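Local coordinates for racemase (Pseudovibrio sp. JE062, PDB 3MKC), which belongs to the enolase superfamily, pairing a mandelate racemase-like N-terminal domain with a TIM-barrel-type C-terminal domain, and carries the name racemase, at residues 167-177 against 337-345; 141-149 against 159-167. One frame throughout, in Å; residues are numbered along the deposited sequence.

Both contacts lie where strand 137-143 runs between strands 175-179 and 339-340, parallel to each; their centres are about 10 Å apart. Interaction 2 sets the chain just after strand 137-143 against helix 154-170; interaction 1 joins that helix's last turn and strand 175-179 to the segment around strand 339-340, across strand 137-143. Lys167 belongs to both, though its side chain works in interaction 1. Two probable hydrogen bonds join the contacts: Lys177 O to Leu144 N, 2.9 Å, and Glu339 OE2 to Thr143 OG1, 2.5 Å. Buried Lys177 and Glu339, bonded to Thr143, Tyr141 and Glu238 of neighbouring strands, lie inside the barrel, with Tyr337 on Ala175 on the Lys177 side; Phe345 packs outside, against Lys167, Ala168 and His171.

Interaction 1: 167-177 against 337-345; sequences KAKAHNIRAVK and YFEYVHPEF
Phe345 pushes its ring into the corner between Lys167, Ala168 and His171, where helix 154-170 ends in the TIM-barrel-type domain. The ring end leads: CE1 is 3.6 Å from Ala168 N, near the phenyl plane, and CZ lies over one face of the His171 imidazole. With planes at 82° and centroids 5.2 Å apart, this is a T-shaped pair in which Phe345 gives the edge. The imidazole is itself held by ND1, which donates to Lys167 O, the acceptor tilted 25° out of the ring plane. Asn172, with positive phi, completes a Schellman motif that turns the chain out of the helix.

Lys167 passes over a face of Phe345. With CG anti to the backbone N (chi1 -174°) and every later torsion extended, its methylenes run past the ring and carry NZ to Glu344 O at 2.8 Å, in the carbonyl plane and on a lone pair. The ammonium stands almost on the ring normal but 5.2 Å from the centroid, so any cation-pi attraction is weak.

Past the loop, at the start of strand 175-179, Ala175 CB sits over the centre of the Tyr337 ring, 3.9 Å from its centroid, in a CH-pi contact; Arg174 CB approaches the same ring obliquely at CE1. The phenol oxygen is hydrogen-bonded to Asp207.

Lys177 and Glu339 are buried and meet at their charged ends. The lysine chain bends at chi3, and NZ forms a salt bridge with Glu339 OE2 at 3.3 Å, its hydrogen bond weak. Glu238 and Tyr141 also bind the ammonium, while Thr143 and Asn315 hold the carboxylate. A water bridges the same two atoms, accepting from Lys177 NZ at 2.9 Å and donating to Glu339 OE2 at 2.8 Å.

Interaction 2: 141-149 against 159-167; sequences YLTLYPAIP and KGYAPLLEK
Pro146 lies across one face of the Tyr161 ring, its CD over the centre, 3.4 Å from the centroid and almost on the ring normal, a close CH-pi contact. The proline and phenol side chains cross at about a right angle. At the ring's far end the hydroxyl donates to Leu144 O over 2.6 Å, meeting the carbonyl at 132° and tilted 31° from its plane. Cys179 N also hydrogen-bonds to this buried oxygen, which therefore joins two strand ends to the helix. Tyr145 brings a ring edge to the same place, CD1 being 3.1 Å from Tyr161 OH.

Strand 137-143 and helix 154-170 are consecutive elements of the beta-alpha barrel, and the chain continues past the strand, antiparallel to the helix that leads on to strand 175-179. Leu164 points at this chain: its CD1 lies 3.5 Å from Pro146 N. Leu144, with CG beside its backbone N (chi1 -49°), instead lays CD1 obliquely against Leu165 CD2 at 3.9 Å. Near the start of 159-167, Gly160 presents bare backbone, and Pro146 CB comes to 3.2 Å from Gly160 O.

Interaction 1: 167-177 against 337-345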
ATOM      1  N   LYS A 167      20.707   7.027  -9.758  1.00 25.25           N
ATOM      2  CA  LYS A 167      20.246   8.044  -8.818  1.00 25.57           C
ATOM      3  C   LYS A 167      19.929   7.422  -7.464  1.00 25.29           C
ATOM      4  O   LYS A 167      20.217   8.007  -6.424  1.00 24.89           O
ATOM      5  CB  LYS A 167      19.002   8.758  -9.359  1.00 24.92           C
ATOM      6  CG  LYS A 167      18.543   9.929  -8.492  1.00 24.49           C
ATOM      7  CD  LYS A 167      17.402  10.690  -9.146  1.00 24.57           C
ATOM      8  CE  LYS A 167      16.982  11.881  -8.306  1.00 26.53           C
ATOM      9  NZ  LYS A 167      15.917  12.686  -8.972  1.00 28.03           N
ATOM     10  N   ALA A 168      19.334   6.231  -7.483  1.00 26.55           N
ATOM     11  CA  ALA A 168      18.991   5.543  -6.241  1.00 25.47           C
ATOM     12  C   ALA A 168      20.258   5.277  -5.444  1.00 24.96           C
ATOM     13  O   ALA A 168      20.275   5.442  -4.227  1.00 25.90           O
ATOM     14  CB  ALA A 168      18.274   4.225  -6.541  1.00 26.01           C
ATOM     15  N   LYS A 169      21.321   4.870  -6.131  1.00 25.18           N
ATOM     16  CA  LYS A 169      22.586   4.594  -5.463  1.00 25.65           C
ATOM     17  C   LYS A 169      23.181   5.885  -4.914  1.00 25.83           C
ATOM     18  O   LYS A 169      23.781   5.900  -3.836  1.00 23.63           O
ATOM     19  CB  LYS A 169      23.567   3.938  -6.435  1.00 27.84           C
ATOM     20  CG  LYS A 169      23.004   2.687  -7.091  1.00 29.73           C
ATOM     21  CD  LYS A 169      24.089   1.715  -7.525  1.00 31.99           C
ATOM     22  CE  LYS A 169      24.993   2.285  -8.598  1.00 33.45           C
ATOM     23  NZ  LYS A 169      26.006   1.278  -9.018  1.00 33.56           N
ATOM     24  N   ALA A 170      23.003   6.968  -5.664  1.00 26.83           N
ATOM     25  CA  ALA A 170      23.515   8.272  -5.262  1.00 27.41           C
ATOM     26  C   ALA A 170      22.839   8.755  -3.985  1.00 27.73           C
ATOM     27  O   ALA A 170      23.425   9.523  -3.218  1.00 27.17           O
ATOM     28  CB  ALA A 170      23.299   9.286  -6.384  1.00 29.32           C
ATOM     29  N   HIS A 171      21.603   8.309  -3.761  1.00 26.68           N
ATOM     30  CA  HIS A 171      20.850   8.699  -2.569  1.00 26.22           C
ATOM     31  C   HIS A 171      20.857   7.586  -1.529  1.00 26.05           C
ATOM     32  O   HIS A 171      20.061   7.604  -0.587  1.00 26.65           O
ATOM     33  CB  HIS A 171      19.398   9.021  -2.926  1.00 26.29           C
ATOM     34  CG  HIS A 171      19.229  10.281  -3.713  1.00 26.39           C
ATOM     35  ND1 HIS A 171      19.778  10.460  -4.964  1.00 27.02           N
ATOM     36  CD2 HIS A 171      18.540  11.414  -3.439  1.00 25.64           C
ATOM     37  CE1 HIS A 171      19.435  11.648  -5.428  1.00 25.86           C
ATOM     38  NE2 HIS A 171      18.683  12.246  -4.522  1.00 25.80           N
ATOM     39  N   ASN A 172      21.749   6.618  -1.707  1.00 25.58           N
ATOM     40  CA  ASN A 172      21.855   5.485  -0.790  1.00 25.37           C
ATOM     41  C   ASN A 172      20.522   4.805  -0.485  1.00 23.84           C
ATOM     42  O   ASN A 172      20.244   4.460   0.666  1.00 24.32           O
ATOM     43  CB  ASN A 172      22.513   5.913   0.525  1.00 26.95           C
ATOM     44  CG  ASN A 172      23.957   6.333   0.342  1.00 29.85           C
ATOM     45  OD1 ASN A 172      24.747   5.628  -0.287  1.00 32.43           O
ATOM     46  ND2 ASN A 172      24.313   7.483   0.897  1.00 31.39           N
ATOM     47  N   ILE A 173      19.697   4.619  -1.509  1.00 23.91           N
ATOM     48  CA  ILE A 173      18.420   3.933  -1.332  1.00 21.55           C
ATOM     49  C   ILE A 173      18.793   2.467  -1.108  1.00 22.93           C
ATOM     50  O   ILE A 173      19.533   1.882  -1.901  1.00 22.26           O
ATOM     51  CB  ILE A 173      17.530   4.055  -2.590  1.00 20.85           C
ATOM     52  CG1 ILE A 173      17.205   5.528  -2.856  1.00 20.79           C
ATOM     53  CG2 ILE A 173      16.251   3.251  -2.412  1.00 19.32           C
ATOM     54  CD1 ILE A 173      16.562   6.237  -1.682  1.00 20.65           C
ATOM     55  N   ARG A 174      18.281   1.880  -0.030  1.00 21.81           N
ATOM     56  CA  ARG A 174      18.610   0.501   0.309  1.00 21.77           C
ATOM     57  C   ARG A 174      18.033  -0.578  -0.603  1.00 20.22           C
ATOM     58  O   ARG A 174      18.563  -1.686  -0.657  1.00 21.32           O
ATOM     59  CB  ARG A 174      18.191   0.215   1.752  1.00 23.52           C
ATOM     60  CG  ARG A 174      18.708   1.220   2.763  1.00 26.80           C
ATOM     61  CD  ARG A 174      20.225   1.213   2.831  1.00 29.57           C
ATOM     62  NE  ARG A 174      20.735   2.156   3.824  1.00 31.25           N
ATOM     63  CZ  ARG A 174      20.640   1.994   5.140  1.00 32.08           C
ATOM     64  NH1 ARG A 174      20.052   0.916   5.646  1.00 32.24           N
ATOM     65  NH2 ARG A 174      21.132   2.919   5.958  1.00 33.22           N
ATOM     66  N   ALA A 175      16.953  -0.270  -1.316  1.00 19.10           N
ATOM     67  CA  ALA A 175      16.339  -1.255  -2.201  1.00 18.65           C
ATOM     68  C   ALA A 175      15.412  -0.604  -3.217  1.00 17.86           C
ATOM     69  O   ALA A 175      14.773   0.404  -2.931  1.00 18.27           O
ATOM     70  CB  ALA A 175      15.567  -2.289  -1.378  1.00 20.06           C
ATOM     71  N   VAL A 176      15.342  -1.197  -4.404  1.00 16.23           N
ATOM     72  CA  VAL A 176      14.496  -0.686  -5.467  1.00 17.60           C
ATOM     73  C   VAL A 176      13.773  -1.826  -6.172  1.00 17.74           C
ATOM     74  O   VAL A 176      14.240  -2.964  -6.179  1.00 19.65           O
ATOM     75  CB  VAL A 176      15.328   0.083  -6.517  1.00 17.42           C
ATOM     76  CG1 VAL A 176      16.002   1.295  -5.864  1.00 18.91           C
ATOM     77  CG2 VAL A 176      16.373  -0.838  -7.127  1.00 19.91           C
ATOM     78  N   LYS A 177      12.626  -1.517  -6.759  1.00 18.84           N
ATOM     79  CA  LYS A 177      11.869  -2.518  -7.489  1.00 17.48           C
ATOM     80  C   LYS A 177      11.740  -2.066  -8.930  1.00 18.23           C
ATOM     81  O   LYS A 177      11.404  -0.915  -9.194  1.00 19.41           O
ATOM     82  CB  LYS A 177      10.470  -2.693  -6.892  1.00 18.11           C
ATOM     83  CG  LYS A 177       9.662  -3.789  -7.580  1.00 15.64           C
ATOM     84  CD  LYS A 177       8.401  -4.148  -6.802  1.00 17.12           C
ATOM     85  CE  LYS A 177       7.337  -3.063  -6.902  1.00 18.18           C
ATOM     86  NZ  LYS A 177       6.114  -3.415  -6.122  1.00 17.00           N
ATOM     87  N   TYR A 337      11.972  -3.809   4.602  1.00 13.18           N
ATOM     88  CA  TYR A 337      11.540  -2.695   3.769  1.00 13.97           C
ATOM     89  C   TYR A 337      10.021  -2.674   3.631  1.00 14.57           C
ATOM     90  O   TYR A 337       9.329  -3.577   4.107  1.00 14.06           O
ATOM     91  CB  TYR A 337      12.141  -2.820   2.366  1.00 15.01           C
ATOM     92  CG  TYR A 337      13.624  -3.125   2.336  1.00 16.18           C
ATOM     93  CD1 TYR A 337      14.557  -2.186   2.768  1.00 17.40           C
ATOM     94  CD2 TYR A 337      14.092  -4.350   1.854  1.00 16.35           C
ATOM     95  CE1 TYR A 337      15.919  -2.452   2.719  1.00 18.61           C
ATOM     96  CE2 TYR A 337      15.457  -4.629   1.801  1.00 18.17           C
ATOM     97  CZ  TYR A 337      16.363  -3.674   2.234  1.00 18.82           C
ATOM     98  OH  TYR A 337      17.712  -3.931   2.181  1.00 20.72           O
ATOM     99  N   PHE A 338       9.527  -1.624   2.977  1.00 15.00           N
ATOM    100  CA  PHE A 338       8.107  -1.441   2.694  1.00 15.00           C
ATOM    101  C   PHE A 338       8.046  -0.579   1.432  1.00 16.57           C
ATOM    102  O   PHE A 338       8.961   0.215   1.184  1.00 16.36           O
ATOM    103  CB  PHE A 338       7.389  -0.775   3.875  1.00 15.25           C
ATOM    104  CG  PHE A 338       7.807   0.644   4.138  1.00 16.38           C
ATOM    105  CD1 PHE A 338       6.938   1.694   3.865  1.00 16.77           C
ATOM    106  CD2 PHE A 338       9.057   0.928   4.670  1.00 16.20           C
ATOM    107  CE1 PHE A 338       7.307   3.013   4.119  1.00 16.17           C
ATOM    108  CE2 PHE A 338       9.439   2.248   4.929  1.00 17.54           C
ATOM    109  CZ  PHE A 338       8.561   3.289   4.652  1.00 15.52           C
ATOM    110  N   GLU A 339       7.002  -0.739   0.622  1.00 16.36           N
ATOM    111  CA  GLU A 339       6.928   0.030  -0.617  1.00 17.05           C
ATOM    112  C   GLU A 339       6.631   1.497  -0.401  1.00 18.54           C
ATOM    113  O   GLU A 339       5.730   1.862   0.356  1.00 17.45           O
ATOM    114  CB  GLU A 339       5.898  -0.551  -1.589  1.00 18.19           C
ATOM    115  CG  GLU A 339       5.782   0.260  -2.883  1.00 17.14           C
ATOM    116  CD  GLU A 339       4.961  -0.425  -3.960  1.00 18.34           C
ATOM    117  OE1 GLU A 339       3.923  -1.032  -3.626  1.00 16.70           O
ATOM    118  OE2 GLU A 339       5.345  -0.343  -5.146  1.00 19.69           O
ATOM    119  N   TYR A 340       7.399   2.332  -1.089  1.00 18.86           N
ATOM    120  CA  TYR A 340       7.238   3.766  -0.996  1.00 21.60           C
ATOM    121  C   TYR A 340       7.533   4.388  -2.356  1.00 22.83           C
ATOM    122  O   TYR A 340       8.443   3.960  -3.062  1.00 25.42           O
ATOM    123  CB  TYR A 340       8.207   4.329   0.037  1.00 22.25           C
ATOM    124  CG  TYR A 340       7.874   5.726   0.499  1.00 21.18           C
ATOM    125  CD1 TYR A 340       6.988   5.940   1.552  1.00 21.23           C
ATOM    126  CD2 TYR A 340       8.457   6.837  -0.109  1.00 21.77           C
ATOM    127  CE1 TYR A 340       6.691   7.227   1.994  1.00 22.00           C
ATOM    128  CE2 TYR A 340       8.169   8.129   0.321  1.00 20.75           C
ATOM    129  CZ  TYR A 340       7.287   8.316   1.372  1.00 22.51           C
ATOM    130  OH  TYR A 340       6.999   9.584   1.797  1.00 23.06           O
ATOM    131  N   VAL A 341       6.741   5.382  -2.730  1.00 25.35           N
ATOM    132  CA  VAL A 341       6.948   6.081  -3.985  1.00 25.51           C
ATOM    133  C   VAL A 341       7.433   7.460  -3.562  1.00 24.97           C
ATOM    134  O   VAL A 341       6.750   8.177  -2.832  1.00 24.95           O
ATOM    135  CB  VAL A 341       5.639   6.181  -4.806  1.00 28.00           C
ATOM    136  CG1 VAL A 341       4.566   6.898  -4.006  1.00 29.24           C
ATOM    137  CG2 VAL A 341       5.904   6.903  -6.124  1.00 27.96           C
ATOM    138  N   HIS A 342       8.640   7.810  -3.987  1.00 24.69           N
ATOM    139  CA  HIS A 342       9.228   9.086  -3.622  1.00 24.81           C
ATOM    140  C   HIS A 342       9.094  10.095  -4.760  1.00 25.08           C
ATOM    141  O   HIS A 342       9.185   9.733  -5.931  1.00 23.31           O
ATOM    142  CB  HIS A 342      10.700   8.880  -3.259  1.00 24.17           C
ATOM    143  CG  HIS A 342      11.334  10.068  -2.614  1.00 27.87           C
ATOM    144  ND1 HIS A 342      11.711  11.190  -3.322  1.00 26.38           N
ATOM    145  CD2 HIS A 342      11.621  10.330  -1.316  1.00 26.41           C
ATOM    146  CE1 HIS A 342      12.201  12.089  -2.489  1.00 28.77           C
ATOM    147  NE2 HIS A 342      12.157  11.592  -1.264  1.00 28.09           N
ATOM    148  N   PRO A 343       8.866  11.377  -4.421  1.00 25.48           N
ATOM    149  CA  PRO A 343       8.707  12.472  -5.385  1.00 26.27           C
ATOM    150  C   PRO A 343       9.879  12.679  -6.343  1.00 25.89           C
ATOM    151  O   PRO A 343       9.679  13.036  -7.502  1.00 26.51           O
ATOM    152  CB  PRO A 343       8.479  13.685  -4.490  1.00 26.56           C
ATOM    153  CG  PRO A 343       7.791  13.100  -3.308  1.00 27.23           C
ATOM    154  CD  PRO A 343       8.607  11.857  -3.052  1.00 25.79           C
ATOM    155  N   GLU A 344      11.099  12.467  -5.865  1.00 26.40           N
ATOM    156  CA  GLU A 344      12.274  12.643  -6.715  1.00 28.27           C
ATOM    157  C   GLU A 344      12.600  11.372  -7.493  1.00 29.38           C
ATOM    158  O   GLU A 344      13.586  11.322  -8.235  1.00 28.73           O
ATOM    159  CB  GLU A 344      13.486  13.055  -5.871  1.00 29.68           C
ATOM    160  CG  GLU A 344      13.353  14.429  -5.227  1.00 31.29           C
ATOM    161  CD  GLU A 344      14.567  14.815  -4.398  1.00 31.13           C
ATOM    162  OE1 GLU A 344      15.683  14.879  -4.958  1.00 32.96           O
ATOM    163  OE2 GLU A 344      14.403  15.058  -3.186  1.00 29.68           O
ATOM    164  N   PHE A 345      11.767  10.349  -7.321  1.00 29.53           N
ATOM    165  CA  PHE A 345      11.970   9.070  -8.000  1.00 30.07           C
ATOM    166  C   PHE A 345      10.701   8.588  -8.687  1.00 30.89           C
ATOM    167  O   PHE A 345      10.453   7.384  -8.776  1.00 32.21           O
ATOM    168  CB  PHE A 345      12.435   8.014  -6.994  1.00 27.38           C
ATOM    169  CG  PHE A 345      13.851   8.197  -6.540  1.00 24.55           C
ATOM    170  CD1 PHE A 345      14.903   7.656  -7.267  1.00 24.47           C
ATOM    171  CD2 PHE A 345      14.137   8.934  -5.397  1.00 25.05           C
ATOM    172  CE1 PHE A 345      16.223   7.845  -6.860  1.00 23.56           C
ATOM    173  CE2 PHE A 345      15.446   9.128  -4.985  1.00 23.60           C
ATOM    174  CZ  PHE A 345      16.492   8.582  -5.717  1.00 24.72           C
TER
HETATM  175  O   HOH W   1       3.981  -1.784  -7.106  1.00 25.35           O

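Interaction 2: 141-149 against 159-167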
ATOM      1  N   TYR A 141      11.670   0.602   0.133  1.00 18.56           N
ATOM      2  CA  TYR A 141      12.289   0.226  -1.122  1.00 17.64           C
ATOM      3  C   TYR A 141      11.500   1.130  -2.052  1.00 17.01           C
ATOM      4  O   TYR A 141      10.314   1.391  -1.818  1.00 15.97           O
ATOM      5  CB  TYR A 141      12.103  -1.264  -1.453  1.00 17.64           C
ATOM      6  CG  TYR A 141      10.729  -1.715  -1.900  1.00 16.72           C
ATOM      7  CD1 TYR A 141      10.234  -1.390  -3.163  1.00 15.17           C
ATOM      8  CD2 TYR A 141       9.952  -2.533  -1.082  1.00 17.50           C
ATOM      9  CE1 TYR A 141       9.004  -1.873  -3.602  1.00 15.44           C
ATOM     10  CE2 TYR A 141       8.722  -3.023  -1.512  1.00 16.77           C
ATOM     11  CZ  TYR A 141       8.254  -2.690  -2.772  1.00 16.37           C
ATOM     12  OH  TYR A 141       7.039  -3.166  -3.196  1.00 14.69           O
ATOM     13  N   LEU A 142      12.156   1.662  -3.069  1.00 17.22           N
ATOM     14  CA  LEU A 142      11.466   2.556  -3.984  1.00 17.97           C
ATOM     15  C   LEU A 142      11.154   1.857  -5.291  1.00 17.17           C
ATOM     16  O   LEU A 142      12.020   1.218  -5.886  1.00 18.86           O
ATOM     17  CB  LEU A 142      12.320   3.799  -4.247  1.00 17.56           C
ATOM     18  CG  LEU A 142      12.728   4.571  -2.991  1.00 19.83           C
ATOM     19  CD1 LEU A 142      13.501   5.822  -3.399  1.00 20.89           C
ATOM     20  CD2 LEU A 142      11.494   4.948  -2.185  1.00 20.23           C
ATOM     21  N   THR A 143       9.910   1.975  -5.731  1.00 18.99           N
ATOM     22  CA  THR A 143       9.495   1.362  -6.979  1.00 20.85           C
ATOM     23  C   THR A 143       9.816   2.327  -8.110  1.00 22.88           C
ATOM     24  O   THR A 143       9.363   3.473  -8.104  1.00 24.17           O
ATOM     25  CB  THR A 143       7.996   1.048  -6.952  1.00 21.76           C
ATOM     26  OG1 THR A 143       7.726   0.188  -5.838  1.00 19.78           O
ATOM     27  CG2 THR A 143       7.572   0.355  -8.234  1.00 21.68           C
ATOM     28  N   LEU A 144      10.602   1.852  -9.072  1.00 23.33           N
ATOM     29  CA  LEU A 144      11.038   2.665 -10.204  1.00 25.71           C
ATOM     30  C   LEU A 144      10.482   2.224 -11.547  1.00 27.58           C
ATOM     31  O   LEU A 144      10.273   1.035 -11.787  1.00 27.73           O
ATOM     32  CB  LEU A 144      12.565   2.633 -10.297  1.00 24.10           C
ATOM     33  CG  LEU A 144      13.334   2.902  -9.008  1.00 24.27           C
ATOM     34  CD1 LEU A 144      14.817   2.651  -9.230  1.00 23.38           C
ATOM     35  CD2 LEU A 144      13.073   4.327  -8.560  1.00 23.96           C
ATOM     36  N   TYR A 145      10.260   3.197 -12.426  1.00 28.37           N
ATOM     37  CA  TYR A 145       9.775   2.924 -13.774  1.00 28.78           C
ATOM     38  C   TYR A 145       9.989   4.160 -14.646  1.00 29.64           C
ATOM     39  O   TYR A 145       9.402   5.216 -14.405  1.00 29.16           O
ATOM     40  CB  TYR A 145       8.292   2.556 -13.769  1.00 29.09           C
ATOM     41  CG  TYR A 145       7.854   1.871 -15.048  1.00 29.84           C
ATOM     42  CD1 TYR A 145       8.145   0.525 -15.276  1.00 30.86           C
ATOM     43  CD2 TYR A 145       7.154   2.567 -16.033  1.00 30.81           C
ATOM     44  CE1 TYR A 145       7.746  -0.111 -16.450  1.00 32.31           C
ATOM     45  CE2 TYR A 145       6.750   1.942 -17.213  1.00 31.16           C
ATOM     46  CZ  TYR A 145       7.046   0.603 -17.416  1.00 32.34           C
ATOM     47  OH  TYR A 145       6.630  -0.027 -18.573  1.00 33.64           O
ATOM     48  N   PRO A 146      10.844   4.044 -15.673  1.00 31.04           N
ATOM     49  CA  PRO A 146      11.114   5.177 -16.561  1.00 31.70           C
ATOM     50  C   PRO A 146       9.954   5.480 -17.501  1.00 32.81           C
ATOM     51  O   PRO A 146       8.994   4.713 -17.599  1.00 33.18           O
ATOM     52  CB  PRO A 146      12.355   4.724 -17.315  1.00 31.91           C
ATOM     53  CG  PRO A 146      12.115   3.246 -17.464  1.00 32.19           C
ATOM     54  CD  PRO A 146      11.636   2.867 -16.071  1.00 31.27           C
ATOM     55  N   ALA A 147      10.048   6.617 -18.183  1.00 32.89           N
ATOM     56  CA  ALA A 147       9.027   7.019 -19.138  1.00 33.00           C
ATOM     57  C   ALA A 147       9.420   6.352 -20.449  1.00 33.20           C
ATOM     58  O   ALA A 147      10.126   6.946 -21.265  1.00 34.61           O
ATOM     59  CB  ALA A 147       9.024   8.527 -19.295  1.00 32.65           C
ATOM     60  N   ILE A 148       8.977   5.113 -20.641  1.00 31.89           N
ATOM     61  CA  ILE A 148       9.309   4.373 -21.855  1.00 30.89           C
ATOM     62  C   ILE A 148       8.096   3.770 -22.576  1.00 30.94           C
ATOM     63  O   ILE A 148       7.136   3.337 -21.944  1.00 31.69           O
ATOM     64  CB  ILE A 148      10.308   3.217 -21.557  1.00 30.64           C
ATOM     65  CG1 ILE A 148       9.778   2.362 -20.396  1.00 30.82           C
ATOM     66  CG2 ILE A 148      11.688   3.774 -21.228  1.00 30.12           C
ATOM     67  CD1 ILE A 148      10.548   1.081 -20.164  1.00 30.87           C
ATOM     68  N   PRO A 149       8.116   3.768 -23.915  1.00 30.77           N
ATOM     69  CA  PRO A 149       7.014   3.210 -24.691  1.00 32.12           C
ATOM     70  C   PRO A 149       7.557   2.270 -25.761  1.00 32.55           C
ATOM     71  O   PRO A 149       7.866   2.701 -26.876  1.00 35.76           O
ATOM     72  CB  PRO A 149       6.377   4.453 -25.287  1.00 31.78           C
ATOM     73  CG  PRO A 149       7.601   5.381 -25.553  1.00 32.37           C
ATOM     74  CD  PRO A 149       8.745   4.865 -24.672  1.00 32.12           C
ATOM     75  N   LYS A 159      18.031   1.390 -20.956  1.00 31.53           N
ATOM     76  CA  LYS A 159      18.545   2.753 -20.964  1.00 32.12           C
ATOM     77  C   LYS A 159      17.698   3.631 -20.057  1.00 32.28           C
ATOM     78  O   LYS A 159      18.226   4.441 -19.296  1.00 33.75           O
ATOM     79  CB  LYS A 159      18.545   3.307 -22.389  1.00 33.24           C
ATOM     80  N   GLY A 160      16.381   3.457 -20.134  1.00 32.14           N
ATOM     81  CA  GLY A 160      15.480   4.244 -19.309  1.00 30.51           C
ATOM     82  C   GLY A 160      15.642   4.021 -17.815  1.00 30.30           C
ATOM     83  O   GLY A 160      15.510   4.953 -17.015  1.00 30.37           O
ATOM     84  N   TYR A 161      15.920   2.785 -17.422  1.00 29.51           N
ATOM     85  CA  TYR A 161      16.090   2.472 -16.011  1.00 27.83           C
ATOM     86  C   TYR A 161      17.438   2.927 -15.457  1.00 27.05           C
ATOM     87  O   TYR A 161      17.527   3.382 -14.317  1.00 26.08           O
ATOM     88  CB  TYR A 161      15.927   0.964 -15.786  1.00 27.46           C
ATOM     89  CG  TYR A 161      14.566   0.569 -15.265  1.00 25.33           C
ATOM     90  CD1 TYR A 161      14.197   0.843 -13.945  1.00 26.73           C
ATOM     91  CD2 TYR A 161      13.634  -0.051 -16.093  1.00 25.93           C
ATOM     92  CE1 TYR A 161      12.928   0.511 -13.464  1.00 25.07           C
ATOM     93  CE2 TYR A 161      12.364  -0.388 -15.625  1.00 25.69           C
ATOM     94  CZ  TYR A 161      12.020  -0.102 -14.310  1.00 26.09           C
ATOM     95  OH  TYR A 161      10.760  -0.418 -13.852  1.00 24.91           O
ATOM     96  N   ALA A 162      18.480   2.812 -16.275  1.00 28.36           N
ATOM     97  CA  ALA A 162      19.836   3.174 -15.866  1.00 28.45           C
ATOM     98  C   ALA A 162      19.973   4.423 -14.995  1.00 28.29           C
ATOM     99  O   ALA A 162      20.499   4.350 -13.883  1.00 29.16           O
ATOM    100  CB  ALA A 162      20.738   3.289 -17.102  1.00 30.08           C
ATOM    101  N   PRO A 163      19.508   5.586 -15.480  1.00 28.63           N
ATOM    102  CA  PRO A 163      19.630   6.800 -14.671  1.00 27.97           C
ATOM    103  C   PRO A 163      18.857   6.756 -13.357  1.00 27.35           C
ATOM    104  O   PRO A 163      19.263   7.379 -12.372  1.00 25.59           O
ATOM    105  CB  PRO A 163      19.137   7.897 -15.617  1.00 28.93           C
ATOM    106  CG  PRO A 163      18.143   7.186 -16.462  1.00 29.37           C
ATOM    107  CD  PRO A 163      18.839   5.878 -16.760  1.00 29.21           C
ATOM    108  N   LEU A 164      17.745   6.025 -13.341  1.00 26.93           N
ATOM    109  CA  LEU A 164      16.953   5.906 -12.122  1.00 26.26           C
ATOM    110  C   LEU A 164      17.725   5.069 -11.115  1.00 25.20           C
ATOM    111  O   LEU A 164      17.774   5.394  -9.929  1.00 26.71           O
ATOM    112  CB  LEU A 164      15.599   5.250 -12.415  1.00 26.72           C
ATOM    113  CG  LEU A 164      14.616   6.072 -13.256  1.00 27.85           C
ATOM    114  CD1 LEU A 164      13.344   5.279 -13.505  1.00 25.21           C
ATOM    115  CD2 LEU A 164      14.296   7.366 -12.532  1.00 27.31           C
ATOM    116  N   LEU A 165      18.339   3.992 -11.595  1.00 25.19           N
ATOM    117  CA  LEU A 165      19.117   3.117 -10.728  1.00 24.96           C
ATOM    118  C   LEU A 165      20.358   3.834 -10.192  1.00 25.25           C
ATOM    119  O   LEU A 165      20.703   3.697  -9.015  1.00 24.49           O
ATOM    120  CB  LEU A 165      19.526   1.848 -11.492  1.00 23.76           C
ATOM    121  CG  LEU A 165      18.383   0.946 -11.974  1.00 24.43           C
ATOM    122  CD1 LEU A 165      18.946  -0.231 -12.765  1.00 25.27           C
ATOM    123  CD2 LEU A 165      17.590   0.443 -10.775  1.00 23.67           C
ATOM    124  N   GLU A 166      21.026   4.603 -11.050  1.00 25.87           N
ATOM    125  CA  GLU A 166      22.219   5.328 -10.621  1.00 26.18           C
ATOM    126  C   GLU A 166      21.847   6.371  -9.567  1.00 26.11           C
ATOM    127  O   GLU A 166      22.578   6.568  -8.596  1.00 27.14           O
ATOM    128  CB  GLU A 166      22.898   6.012 -11.817  1.00 27.69           C
ATOM    129  CG  GLU A 166      23.413   5.059 -12.898  1.00 29.38           C
ATOM    130  CD  GLU A 166      24.589   4.207 -12.447  1.00 31.47           C
ATOM    131  OE1 GLU A 166      24.965   4.264 -11.254  1.00 32.46           O
ATOM    132  OE2 GLU A 166      25.139   3.470 -13.295  1.00 33.11           O
ATOM    133  N   LYS A 167      20.707   7.027  -9.758  1.00 25.25           N
ATOM    134  CA  LYS A 167      20.246   8.044  -8.818  1.00 25.57           C
ATOM    135  C   LYS A 167      19.929   7.422  -7.464  1.00 25.29           C
ATOM    136  O   LYS A 167      20.217   8.007  -6.424  1.00 24.89           O
ATOM    137  CB  LYS A 167      19.002   8.758  -9.359  1.00 24.92           C
ATOM    138  CG  LYS A 167      18.543   9.929  -8.492  1.00 24.49           C
ATOM    139  CD  LYS A 167      17.402  10.690  -9.146  1.00 24.57           C
ATOM    140  CE  LYS A 167      16.982  11.881  -8.306  1.00 26.53           C
ATOM    141  NZ  LYS A 167      15.917  12.686  -8.972  1.00 28.03           N
TER